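Local structure of pyruvate kinase 1 (Trypanosoma brucei brucei, 4KCV) at residues A[211-216]-A[240-245]; A[86-91]-A[192-197]. The protein catalyses the final step of glycolysis, transferring a phosphoryl group from phosphoenolpyruvate to ADP to give pyruvate and ATP. All coordinates share one frame; numbering follows the deposited sequence.

Interaction 1. Residues A[211-216]-A[240-245]. With MG (magnesium ion), chain C.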
ATOM      1  N   ALA A 211     -25.987 -21.864  19.723  1.00 17.49           N
ATOM      2  CA  ALA A 211     -25.905 -23.311  19.715  1.00 17.85           C
ATOM      3  C   ALA A 211     -24.562 -23.800  20.238  1.00 18.25           C
ATOM      4  O   ALA A 211     -23.533 -23.573  19.627  1.00 18.74           O
ATOM      5  CB  ALA A 211     -26.173 -23.862  18.318  1.00 18.32           C
ATOM      6  N   SER A 212     -24.606 -24.592  21.295  1.00 19.84           N
ATOM      7  CA  SER A 212     -23.402 -24.980  22.016  1.00 19.95           C
ATOM      8  C   SER A 212     -22.592 -26.053  21.283  1.00 21.05           C
ATOM      9  O   SER A 212     -23.153 -26.877  20.541  1.00 20.71           O
ATOM     10  CB  SER A 212     -23.780 -25.444  23.424  1.00 20.13           C
ATOM     11  OG  SER A 212     -24.099 -24.321  24.249  1.00 21.53           O
ATOM     12  N   PHE A 213     -21.262 -25.980  21.418  1.00 23.16           N
ATOM     13  CA  PHE A 213     -20.358 -27.086  21.017  1.00 23.41           C
ATOM     14  C   PHE A 213     -20.504 -27.482  19.532  1.00 21.53           C
ATOM     15  O   PHE A 213     -20.499 -28.684  19.174  1.00 22.72           O
ATOM     16  CB  PHE A 213     -20.574 -28.303  21.943  1.00 27.24           C
ATOM     17  CG  PHE A 213     -19.444 -29.305  21.923  1.00 41.38           C
ATOM     18  CD1 PHE A 213     -18.137 -28.926  22.271  1.00 43.31           C
ATOM     19  CD2 PHE A 213     -19.707 -30.673  21.689  1.00 49.69           C
ATOM     20  CE1 PHE A 213     -17.105 -29.866  22.289  1.00 49.68           C
ATOM     21  CE2 PHE A 213     -18.677 -31.614  21.718  1.00 51.95           C
ATOM     22  CZ  PHE A 213     -17.373 -31.210  22.006  1.00 47.44           C
ATOM     23  N   ILE A 214     -20.585 -26.486  18.659  1.00 21.03           N
ATOM     24  CA  ILE A 214     -20.687 -26.759  17.215  1.00 20.41           C
ATOM     25  C   ILE A 214     -19.320 -27.124  16.627  1.00 21.49           C
ATOM     26  O   ILE A 214     -18.366 -26.309  16.660  1.00 20.08           O
ATOM     27  CB  ILE A 214     -21.262 -25.558  16.452  1.00 20.34           C
ATOM     28  CG1 ILE A 214     -22.740 -25.336  16.841  1.00 19.88           C
ATOM     29  CG2 ILE A 214     -21.123 -25.783  14.952  1.00 20.43           C
ATOM     30  CD1 ILE A 214     -23.667 -26.461  16.412  1.00 20.02           C
ATOM     31  N   ARG A 215     -19.232 -28.323  16.050  1.00 21.15           N
ATOM     32  CA  ARG A 215     -17.946 -28.856  15.566  1.00 21.80           C
ATOM     33  C   ARG A 215     -17.862 -28.938  14.051  1.00 23.15           C
ATOM     34  O   ARG A 215     -16.770 -29.035  13.495  1.00 23.96           O
ATOM     35  CB  ARG A 215     -17.692 -30.231  16.161  1.00 22.90           C
ATOM     36  CG  ARG A 215     -17.401 -30.193  17.639  1.00 23.40           C
ATOM     37  CD  ARG A 215     -18.013 -31.390  18.326  1.00 32.68           C
ATOM     38  NE  ARG A 215     -19.473 -31.277  18.417  1.00 35.26           N
ATOM     39  CZ  ARG A 215     -20.315 -32.304  18.338  1.00 31.14           C
ATOM     40  NH1 ARG A 215     -19.846 -33.522  18.137  1.00 33.07           N
ATOM     41  NH2 ARG A 215     -21.630 -32.103  18.428  1.00 30.28           N
ATOM     42  N   THR A 216     -19.021 -29.002  13.395  1.00 22.56           N
ATOM     43  CA  THR A 216     -19.091 -29.227  11.959  1.00 23.73           C
ATOM     44  C   THR A 216     -20.282 -28.460  11.406  1.00 23.56           C
ATOM     45  O   THR A 216     -21.253 -28.175  12.142  1.00 21.23           O
ATOM     46  CB  THR A 216     -19.288 -30.744  11.597  1.00 23.97           C
ATOM     47  OG1 THR A 216     -20.588 -31.167  12.004  1.00 23.47           O
ATOM     48  CG2 THR A 216     -18.229 -31.636  12.246  1.00 22.82           C
ATOM     49  N   ILE A 240     -18.303 -21.618  19.007  1.00 17.58           N
ATOM     50  CA  ILE A 240     -17.066 -22.342  18.703  1.00 17.67           C
ATOM     51  C   ILE A 240     -16.323 -22.643  20.009  1.00 18.17           C
ATOM     52  O   ILE A 240     -15.957 -21.719  20.757  1.00 16.41           O
ATOM     53  CB  ILE A 240     -16.161 -21.535  17.736  1.00 16.30           C
ATOM     54  CG1 ILE A 240     -16.899 -21.264  16.422  1.00 15.19           C
ATOM     55  CG2 ILE A 240     -14.846 -22.260  17.470  1.00 16.91           C
ATOM     56  CD1 ILE A 240     -17.253 -22.503  15.606  1.00 15.18           C
ATOM     57  N   GLU A 241     -16.242 -23.933  20.360  1.00 20.02           N
ATOM     58  CA  GLU A 241     -15.808 -24.316  21.715  1.00 22.10           C
ATOM     59  C   GLU A 241     -14.671 -25.324  21.776  1.00 20.30           C
ATOM     60  O   GLU A 241     -14.227 -25.651  22.858  1.00 21.74           O
ATOM     61  CB  GLU A 241     -16.975 -24.843  22.552  1.00 26.50           C
ATOM     62  CG  GLU A 241     -18.271 -24.092  22.386  1.00 29.35           C
ATOM     63  CD  GLU A 241     -19.195 -24.293  23.572  1.00 35.35           C
ATOM     64  OE1 GLU A 241     -18.745 -24.044  24.706  1.00 51.38           O
ATOM     65  OE2 GLU A 241     -20.383 -24.610  23.372  1.00 29.50           O
ATOM     66  N   ASN A 242     -14.225 -25.838  20.630  1.00 19.99           N
ATOM     67  CA  ASN A 242     -13.131 -26.801  20.609  1.00 21.17           C
ATOM     68  C   ASN A 242     -12.338 -26.720  19.315  1.00 21.17           C
ATOM     69  O   ASN A 242     -12.663 -25.914  18.439  1.00 20.33           O
ATOM     70  CB  ASN A 242     -13.655 -28.246  20.891  1.00 21.92           C
ATOM     71  CG  ASN A 242     -14.232 -28.941  19.647  1.00 23.89           C
ATOM     72  OD1 ASN A 242     -14.668 -28.292  18.689  1.00 21.17           O
ATOM     73  ND2 ASN A 242     -14.272 -30.302  19.686  1.00 28.40           N
ATOM     74  N   HIS A 243     -11.269 -27.504  19.204  1.00 20.92           N
ATOM     75  CA  HIS A 243     -10.373 -27.372  18.056  1.00 23.91           C
ATOM     76  C   HIS A 243     -11.077 -27.719  16.746  1.00 23.85           C
ATOM     77  O   HIS A 243     -10.773 -27.145  15.692  1.00 22.72           O
ATOM     78  CB  HIS A 243      -9.115 -28.226  18.240  1.00 28.14           C
ATOM     79  CG  HIS A 243      -9.313 -29.652  17.854  1.00 32.71           C
ATOM     80  ND1 HIS A 243     -10.032 -30.510  18.624  1.00 38.26           N
ATOM     81  CD2 HIS A 243      -9.090 -30.309  16.640  1.00 34.22           C
ATOM     82  CE1 HIS A 243     -10.170 -31.685  17.974  1.00 37.67           C
ATOM     83  NE2 HIS A 243      -9.593 -31.565  16.763  1.00 39.82           N
ATOM     84  N   GLN A 244     -12.032 -28.647  16.798  1.00 20.75           N
ATOM     85  CA  GLN A 244     -12.771 -29.027  15.603  1.00 22.07           C
ATOM     86  C   GLN A 244     -13.515 -27.844  15.037  1.00 20.39           C
ATOM     87  O   GLN A 244     -13.541 -27.644  13.829  1.00 22.02           O
ATOM     88  CB  GLN A 244     -13.803 -30.091  15.927  1.00 24.11           C
ATOM     89  CG  GLN A 244     -13.298 -31.498  15.948  1.00 25.07           C
ATOM     90  CD  GLN A 244     -14.415 -32.454  16.340  1.00 28.93           C
ATOM     91  OE1 GLN A 244     -14.761 -32.584  17.549  1.00 25.37           O
ATOM     92  NE2 GLN A 244     -15.121 -32.969  15.322  1.00 23.30           N
ATOM     93  N   GLY A 245     -14.203 -27.114  15.906  1.00 19.81           N
ATOM     94  CA  GLY A 245     -14.931 -25.906  15.487  1.00 19.07           C
ATOM     95  C   GLY A 245     -14.023 -24.866  14.850  1.00 19.51           C
ATOM     96  O   GLY A 245     -14.398 -24.229  13.867  1.00 19.29           O
TER
HETATM   97 MG    MG C1001     -19.542 -23.153  26.693  1.00 53.46          MG
HETATM   98  O   HOH W   1     -21.263 -24.676  26.012  1.00 22.65           O
HETATM   99  O   HOH W   2     -16.702 -26.131  18.676  1.00 24.09           O
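The Phe-213 ring takes Glu-241 CB at its edge, near the ring plane, while Asn-242 crosses the phenylalanine side chain at about a right angle, its ND2 3.9 Å from Phe-213 CE1 and its amide turned 56° from the ring. One ring face carries Arg-215 CD, 3.4 Å above the plane and offset toward the rim. The bend at chi2 lays CD there, and that at chi3 turns NE back to donate to Phe-213 O, 2.9 Å away and in the guanidinium plane; NH1 and NH2 go on to the carbonyls of Val-185, Leu-187 and Pro-188. Gln-244 lies alongside Arg-215, its OE1 3.6 Å from Arg-215 CD and accepting from Asn-242 ND2 and Val-185 N. Asn-242 caps the helix beginning at His-243, its OD1 accepting from Gly-245 N at 3.1 Å. A water joins that OD1 to Ile-214 O and Glu-241 N. Glu-241 OE2 accepts from Phe-213 N on its anti side, a bent bond (136°) of doubtfully short length. OE1 binds magnesium at 2.3 Å, which Asp-265 also binds, and bound 2-oxoglutarate touches Glu-241. A magnesium-bound water donates to OE2, so the backbone of 211-216 probably steadies the turn of this metal ligand.

Interaction 2. Residues A[86-91]-A[192-197]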
ATOM      1  N   LYS A  86     -27.851 -26.005  26.352  1.00 22.13           N
ATOM      2  CA  LYS A  86     -26.958 -26.812  27.164  1.00 24.19           C
ATOM      3  C   LYS A  86     -25.981 -27.570  26.261  1.00 24.40           C
ATOM      4  O   LYS A  86     -24.779 -27.479  26.431  1.00 21.97           O
ATOM      5  CB  LYS A  86     -27.773 -27.792  28.009  1.00 25.85           C
ATOM      6  CG  LYS A  86     -26.973 -28.547  29.067  1.00 29.36           C
ATOM      7  CD  LYS A  86     -27.915 -29.413  29.909  1.00 36.89           C
ATOM      8  CE  LYS A  86     -27.184 -30.152  31.023  1.00 41.19           C
ATOM      9  NZ  LYS A  86     -26.459 -29.165  31.869  1.00 46.35           N
ATOM     10  N   GLY A  87     -26.504 -28.222  25.233  1.00 22.71           N
ATOM     11  CA  GLY A  87     -25.657 -28.882  24.263  1.00 24.57           C
ATOM     12  C   GLY A  87     -25.308 -30.266  24.760  1.00 28.14           C
ATOM     13  O   GLY A  87     -25.594 -30.601  25.917  1.00 24.93           O
ATOM     14  N   PRO A  88     -24.689 -31.085  23.897  1.00 33.50           N
ATOM     15  CA  PRO A  88     -24.325 -32.432  24.306  1.00 36.50           C
ATOM     16  C   PRO A  88     -23.104 -32.364  25.216  1.00 34.88           C
ATOM     17  O   PRO A  88     -22.378 -31.376  25.178  1.00 33.03           O
ATOM     18  CB  PRO A  88     -23.966 -33.103  22.973  1.00 37.00           C
ATOM     19  CG  PRO A  88     -23.409 -31.986  22.148  1.00 36.69           C
ATOM     20  CD  PRO A  88     -24.193 -30.758  22.544  1.00 36.28           C
ATOM     21  N   GLU A  89     -22.886 -33.387  26.041  1.00 33.55           N
ATOM     22  CA  GLU A  89     -21.702 -33.395  26.908  1.00 35.59           C
ATOM     23  C   GLU A  89     -21.108 -34.781  27.189  1.00 31.02           C
ATOM     24  O   GLU A  89     -21.813 -35.787  27.184  1.00 30.56           O
ATOM     25  CB  GLU A  89     -21.989 -32.663  28.223  1.00 38.74           C
ATOM     26  CG  GLU A  89     -23.357 -32.935  28.813  1.00 41.94           C
ATOM     27  CD  GLU A  89     -23.638 -32.068  30.029  1.00 50.75           C
ATOM     28  OE1 GLU A  89     -24.305 -32.547  30.963  1.00 51.19           O
ATOM     29  OE2 GLU A  89     -23.181 -30.902  30.056  1.00 57.51           O
ATOM     30  N   ILE A  90     -19.804 -34.816  27.429  1.00 28.09           N
ATOM     31  CA  ILE A  90     -19.156 -35.984  28.025  1.00 25.43           C
ATOM     32  C   ILE A  90     -18.954 -35.760  29.527  1.00 25.48           C
ATOM     33  O   ILE A  90     -18.431 -34.718  29.960  1.00 25.42           O
ATOM     34  CB  ILE A  90     -17.785 -36.259  27.380  1.00 22.97           C
ATOM     35  CG1 ILE A  90     -17.902 -36.201  25.849  1.00 22.30           C
ATOM     36  CG2 ILE A  90     -17.216 -37.591  27.883  1.00 20.89           C
ATOM     37  CD1 ILE A  90     -16.575 -36.363  25.131  1.00 20.57           C
ATOM     38  N   ARG A  91     -19.393 -36.716  30.315  0.84 23.23           N
ATOM     39  CA  ARG A  91     -19.197 -36.645  31.747  0.84 23.00           C
ATOM     40  C   ARG A  91     -18.658 -37.972  32.279  0.84 20.58           C
ATOM     41  O   ARG A  91     -18.760 -39.003  31.615  0.84 18.87           O
ATOM     42  CB  ARG A  91     -20.517 -36.286  32.408  0.84 25.12           C
ATOM     43  CG  ARG A  91     -21.238 -35.149  31.698  0.84 30.92           C
ATOM     44  CD  ARG A  91     -22.257 -34.469  32.586  0.84 32.60           C
ATOM     45  NE  ARG A  91     -21.629 -33.734  33.684  0.84 45.42           N
ATOM     46  CZ  ARG A  91     -21.359 -32.422  33.679  0.84 44.06           C
ATOM     47  NH1 ARG A  91     -21.573 -31.692  32.594  0.84 43.18           N
ATOM     48  NH2 ARG A  91     -20.801 -31.859  34.745  0.84 34.98           N
ATOM     49  N   GLU A 192     -31.421 -34.833  23.558  1.00 29.60           N
ATOM     50  CA  GLU A 192     -32.863 -34.931  23.802  1.00 30.79           C
ATOM     51  C   GLU A 192     -33.383 -33.722  24.584  1.00 30.58           C
ATOM     52  O   GLU A 192     -34.419 -33.161  24.242  1.00 28.41           O
ATOM     53  CB  GLU A 192     -33.205 -36.237  24.523  1.00 31.89           C
ATOM     54  CG  GLU A 192     -34.620 -36.725  24.308  1.00 39.67           C
ATOM     55  CD  GLU A 192     -34.888 -37.137  22.869  1.00 41.39           C
ATOM     56  OE1 GLU A 192     -35.730 -36.483  22.217  1.00 41.78           O
ATOM     57  OE2 GLU A 192     -34.267 -38.118  22.394  1.00 38.32           O
ATOM     58  N   LYS A 193     -32.607 -33.251  25.559  1.00 29.39           N
ATOM     59  CA  LYS A 193     -32.961 -32.022  26.251  1.00 28.12           C
ATOM     60  C   LYS A 193     -32.934 -30.806  25.317  1.00 25.55           C
ATOM     61  O   LYS A 193     -33.830 -29.962  25.371  1.00 28.77           O
ATOM     62  CB  LYS A 193     -32.063 -31.773  27.466  1.00 29.10           C
ATOM     63  CG  LYS A 193     -32.413 -30.465  28.185  1.00 32.16           C
ATOM     64  CD  LYS A 193     -31.323 -30.013  29.138  1.00 32.90           C
ATOM     65  CE  LYS A 193     -31.873 -29.113  30.250  1.00 38.26           C
ATOM     66  NZ  LYS A 193     -32.249 -27.741  29.794  1.00 36.88           N
ATOM     67  N   ASP A 194     -31.928 -30.728  24.450  1.00 24.52           N
ATOM     68  CA  ASP A 194     -31.824 -29.585  23.527  1.00 24.07           C
ATOM     69  C   ASP A 194     -33.083 -29.502  22.662  1.00 23.03           C
ATOM     70  O   ASP A 194     -33.665 -28.432  22.502  1.00 23.61           O
ATOM     71  CB  ASP A 194     -30.580 -29.684  22.640  1.00 22.78           C
ATOM     72  CG  ASP A 194     -29.276 -29.459  23.408  1.00 27.57           C
ATOM     73  OD1 ASP A 194     -29.282 -28.762  24.474  1.00 28.19           O
ATOM     74  OD2 ASP A 194     -28.224 -29.918  22.894  1.00 28.51           O
ATOM     75  N   ARG A 195     -33.596 -30.659  22.260  1.00 23.20           N
ATOM     76  CA  ARG A 195     -34.812 -30.713  21.466  1.00 23.72           C
ATOM     77  C   ARG A 195     -35.991 -30.105  22.176  1.00 24.23           C
ATOM     78  O   ARG A 195     -36.787 -29.399  21.569  1.00 25.48           O
ATOM     79  CB  ARG A 195     -35.147 -32.137  21.089  1.00 24.23           C
ATOM     80  CG  ARG A 195     -34.284 -32.657  19.983  1.00 24.67           C
ATOM     81  CD  ARG A 195     -34.825 -33.974  19.460  1.00 25.93           C
ATOM     82  NE  ARG A 195     -33.921 -34.493  18.453  1.00 27.08           N
ATOM     83  CZ  ARG A 195     -33.903 -34.098  17.184  1.00 30.20           C
ATOM     84  NH1 ARG A 195     -34.834 -33.273  16.721  1.00 29.15           N
ATOM     85  NH2 ARG A 195     -32.966 -34.556  16.367  1.00 29.63           N
ATOM     86  N   LYS A 196     -36.181 -30.467  23.434  1.00 23.62           N
ATOM     87  CA  LYS A 196     -37.288 -29.900  24.188  1.00 26.32           C
ATOM     88  C   LYS A 196     -37.052 -28.399  24.402  1.00 25.27           C
ATOM     89  O   LYS A 196     -37.978 -27.607  24.402  1.00 26.08           O
ATOM     90  CB  LYS A 196     -37.452 -30.627  25.522  1.00 29.43           C
ATOM     91  CG  LYS A 196     -37.908 -32.073  25.372  1.00 36.17           C
ATOM     92  CD  LYS A 196     -38.541 -32.603  26.654  1.00 48.77           C
ATOM     93  CE  LYS A 196     -37.490 -32.918  27.728  1.00 52.39           C
ATOM     94  NZ  LYS A 196     -37.950 -33.953  28.712  1.00 44.60           N
ATOM     95  N   ASP A 197     -35.793 -28.022  24.549  1.00 25.03           N
ATOM     96  CA  ASP A 197     -35.442 -26.612  24.745  1.00 27.10           C
ATOM     97  C   ASP A 197     -35.700 -25.784  23.476  1.00 25.42           C
ATOM     98  O   ASP A 197     -36.359 -24.745  23.539  1.00 26.84           O
ATOM     99  CB  ASP A 197     -33.984 -26.483  25.231  1.00 24.67           C
ATOM    100  CG  ASP A 197     -33.778 -27.063  26.660  1.00 27.26           C
ATOM    101  OD1 ASP A 197     -34.783 -27.328  27.361  1.00 28.24           O
ATOM    102  OD2 ASP A 197     -32.616 -27.190  27.101  1.00 28.01           O
TER
HETATM  103  O   HOH W   3     -30.595 -26.732  25.818  1.00 21.96           O
HETATM  104  O   HOH W   4     -28.256 -31.218  26.660  1.00 33.81           O
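Gly-87 comes nearest to Asp-194, their CA atoms 6.3 Å apart, and its backbone (phi 85°, psi 171°) adopts a conformation in which a CB would run into the preceding carbonyl oxygen. The Asp-194 carboxylate reaches from the first turn of the helix 192-203 to meet it. Its OD1 accepts from Gly-87 N at 2.9 Å in a nearly straight bond, using the syn lone pair, and its OD2 lies 3.1 Å from Gly-87 CA. OD1 also takes a water that accepts from Lys-86 N, 2.9 Å from it; this water is modelled implausibly close to Asp-197, so that last link is doubtful. A second water donates to Gly-87 O and, weakly, to Asp-194 OD1. At the start of the helix Ser-191 OG takes the backbone N-H of Asp-194.

In the (β/α)8 barrel of pyruvate kinase, the loop 86-91 is where the chain leaves strand 80-84 for the inserted β-rich B domain, and the helix 192-203 is where it resumes the barrel, so the bond joins the chain's departure to its return.

Beside the glycine the two lysines cross at about a right angle, Lys-86 CD lying 3.5 Å from Lys-193 CD, aliphatic on aliphatic. With CG opposite the backbone N (chi1 179°), the extended Lys-193 chain lays its CD against Lys-86, and the bend at its last torsion turns NZ away to Asp-197. The ammonium groups part, Lys-86 NZ and Lys-193 NZ being 6.3 Å apart; Lys-193 NZ makes a salt bridge to Asp-197 OD2 at 2.8 Å and donates to Phe-53 O.

In the fold
The two contacts lie in one barrel domain, their centres about 14 Å apart and on the same side of the chain's centre. Interaction 2 comes first along the chain, interaction 1 after it. Their loops follow three successive strands of the closed parallel barrel: 80-84 leads into 86-91, 208-211 into 211-216, and 235-240 into 240-245. They also touch directly: Pro-88 CG packs 4.0 Å from Phe-213 CD2, and Ser-212 CB sits 3.8 Å from Lys-86 O. The loop 211-216, which contacts the magnesium ligand Glu-241, thus rests against 86-91, the exit from strand 80-84, placing the root of the B domain beside the active site, consistent with that domain closing over it.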